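Local structure of acetyl-CoA acetyltransferase (Bacillus anthracis, 3SS6) at residues Gly22-Val27 against Ile204-Arg209. The protein probably catalyses the reversible thiolytic cleavage of acetoacetyl-CoA into two molecules of acetyl-CoA. Numbering follows the deposited sequence.
Sequences GALKNV and ITIKER. With SO4 (sulfate ion), chain J.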
# COMPACT_ATOMS: atom_id res chain seq x y z
N GLY A 22 9.71 1.28 -20.99
CA GLY A 22 9.67 1.37 -22.45
C GLY A 22 8.63 0.48 -23.10
O GLY A 22 7.50 0.35 -22.62
N ALA A 23 9.01 -0.15 -24.21
CA ALA A 23 8.07 -0.91 -25.03
C ALA A 23 7.40 -2.05 -24.28
O ALA A 23 6.24 -2.39 -24.56
CB ALA A 23 8.77 -1.45 -26.29
N LEU A 24 8.12 -2.64 -23.33
CA LEU A 24 7.62 -3.79 -22.58
C LEU A 24 7.12 -3.42 -21.18
O LEU A 24 6.96 -4.28 -20.31
CB LEU A 24 8.70 -4.89 -22.50
CG LEU A 24 9.19 -5.39 -23.86
CD1 LEU A 24 10.44 -6.29 -23.73
CD2 LEU A 24 8.04 -6.12 -24.60
N LYS A 25 6.82 -2.13 -20.98
CA LYS A 25 6.31 -1.61 -19.72
C LYS A 25 5.22 -2.46 -19.10
O LYS A 25 5.24 -2.73 -17.90
CB LYS A 25 5.77 -0.19 -19.94
CG LYS A 25 5.26 0.49 -18.69
CD LYS A 25 4.68 1.85 -19.10
CE LYS A 25 4.79 2.89 -18.01
NZ LYS A 25 4.29 4.21 -18.49
N ASN A 26 4.26 -2.85 -19.93
CA ASN A 26 3.04 -3.51 -19.47
C ASN A 26 3.02 -4.99 -19.80
O ASN A 26 1.95 -5.55 -20.07
CB ASN A 26 1.83 -2.86 -20.12
CG ASN A 26 1.67 -1.42 -19.73
OD1 ASN A 26 1.86 -1.07 -18.57
ND2 ASN A 26 1.35 -0.57 -20.70
N VAL A 27 4.19 -5.61 -19.82
CA VAL A 27 4.26 -7.03 -20.13
C VAL A 27 4.81 -7.77 -18.90
O VAL A 27 5.80 -7.32 -18.31
CB VAL A 27 5.16 -7.29 -21.35
CG1 VAL A 27 5.26 -8.76 -21.66
CG2 VAL A 27 4.62 -6.52 -22.57
N ILE A 204 8.01 -9.00 -30.36
CA ILE A 204 6.98 -9.19 -29.35
C ILE A 204 5.81 -8.28 -29.70
O ILE A 204 6.02 -7.11 -29.98
CB ILE A 204 7.49 -8.78 -27.96
CG1 ILE A 204 8.80 -9.50 -27.62
CG2 ILE A 204 6.40 -9.00 -26.89
CD1 ILE A 204 8.66 -11.02 -27.49
N THR A 205 4.60 -8.83 -29.70
CA THR A 205 3.42 -8.02 -29.95
C THR A 205 2.79 -7.69 -28.61
O THR A 205 2.40 -8.59 -27.86
CB THR A 205 2.39 -8.73 -30.87
OG1 THR A 205 2.97 -8.95 -32.16
CG2 THR A 205 1.14 -7.87 -31.03
N ILE A 206 2.74 -6.40 -28.28
CA ILE A 206 2.14 -5.96 -27.03
C ILE A 206 0.73 -5.48 -27.30
O ILE A 206 0.53 -4.55 -28.09
CB ILE A 206 2.93 -4.82 -26.35
CG1 ILE A 206 4.38 -5.23 -26.10
CG2 ILE A 206 2.29 -4.44 -25.01
CD1 ILE A 206 5.35 -4.80 -27.18
N LYS A 207 -0.24 -6.10 -26.65
CA LYS A 207 -1.62 -5.66 -26.80
C LYS A 207 -1.88 -4.56 -25.79
O LYS A 207 -2.12 -4.83 -24.61
CB LYS A 207 -2.59 -6.83 -26.61
CG LYS A 207 -2.42 -7.95 -27.62
CD LYS A 207 -3.70 -8.76 -27.79
CE LYS A 207 -3.47 -9.99 -28.66
NZ LYS A 207 -2.93 -9.63 -30.01
N GLU A 208 -1.83 -3.31 -26.26
CA GLU A 208 -2.09 -2.17 -25.40
C GLU A 208 -3.57 -1.88 -25.41
O GLU A 208 -4.34 -2.59 -26.06
CB GLU A 208 -1.29 -0.93 -25.85
CG GLU A 208 0.23 -1.13 -25.92
CD GLU A 208 0.91 -1.25 -24.56
OE1 GLU A 208 0.22 -1.46 -23.54
OE2 GLU A 208 2.16 -1.12 -24.51
N ARG A 209 -4.01 -0.88 -24.67
CA ARG A 209 -5.45 -0.65 -24.58
C ARG A 209 -6.18 -0.37 -25.88
O ARG A 209 -7.31 -0.82 -26.06
CB ARG A 209 -5.77 0.41 -23.52
CG ARG A 209 -4.93 1.67 -23.60
CD ARG A 209 -5.25 2.62 -22.45
NE ARG A 209 -4.54 3.90 -22.58
CZ ARG A 209 -4.78 4.97 -21.83
NH1 ARG A 209 -5.71 4.93 -20.89
NH2 ARG A 209 -4.08 6.08 -22.02
S SO4 J . 0.34 3.19 -19.43
O1 SO4 J . -1.10 2.93 -19.40
O2 SO4 J . 0.97 2.37 -20.45
O3 SO4 J . 0.56 4.60 -19.73
O4 SO4 J . 0.92 2.89 -18.12
O HOH W 1 4.05 -2.20 -22.67
O HOH W 2 4.51 -1.14 -26.31
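Ile206 points from strand 204-207 toward the loop Gly22-Val27 and touches three of its residues. Ile206 CG1 lies against Val27 CG2 at 3.8 Å, the two side chains crossing at about a right angle. Farther along the same side chain, Ile206 CD1 touches Leu24 CD2 at 4.0 Å and also abuts the carbonyl oxygen of Ala23. Leu24 CD2 has a second neighbour, Ile204 CG2, equally distant, so that this one methyl bridges two residues of the strand. With chi1 at 179°, Val27 has CG1 anti to the backbone N, and CG2 is the branch that meets Ile206. Leu32 of helix 29-43 and Phe215 of the partner strand continue this apolar layer.

Two overlapping type I turns, Gly22 to Lys25 and Leu24 to Val27, shape the loop that links strand 7-19 to helix 29-43 in the thiolase N-terminal domain. Facing it is one arm of the two-stranded antiparallel hairpin 204-207/212-215, at the periphery of the chain and a sheet separate from the large mixed one, though Ile204 touches Ser15 and Pro16 of its strand 7-19.

Beyond Ile206 the contact turns polar. Two waters each donate to both Ala23 O and Glu208 OE2; the first also accepts from Asn26 N, at 2.8 Å, and thereby ties the turn backbone to the carboxylate. Glu208 is bent at chi2 (-71°), which brings its carboxylate back to the loop. There Asn26 ND2 donates to Glu208 OE1 over 3.2 Å, from the syn side and somewhat out of the carboxylate plane, with amide and carboxylate planes nearly perpendicular. Asn26 ND2 also gives a nearly straight hydrogen bond (169°) to O2 of a sulfate, probably from the crystallisation liquor, 3.0 Å away; Lys25 NZ approaches sulfate O4 to 3.6 Å.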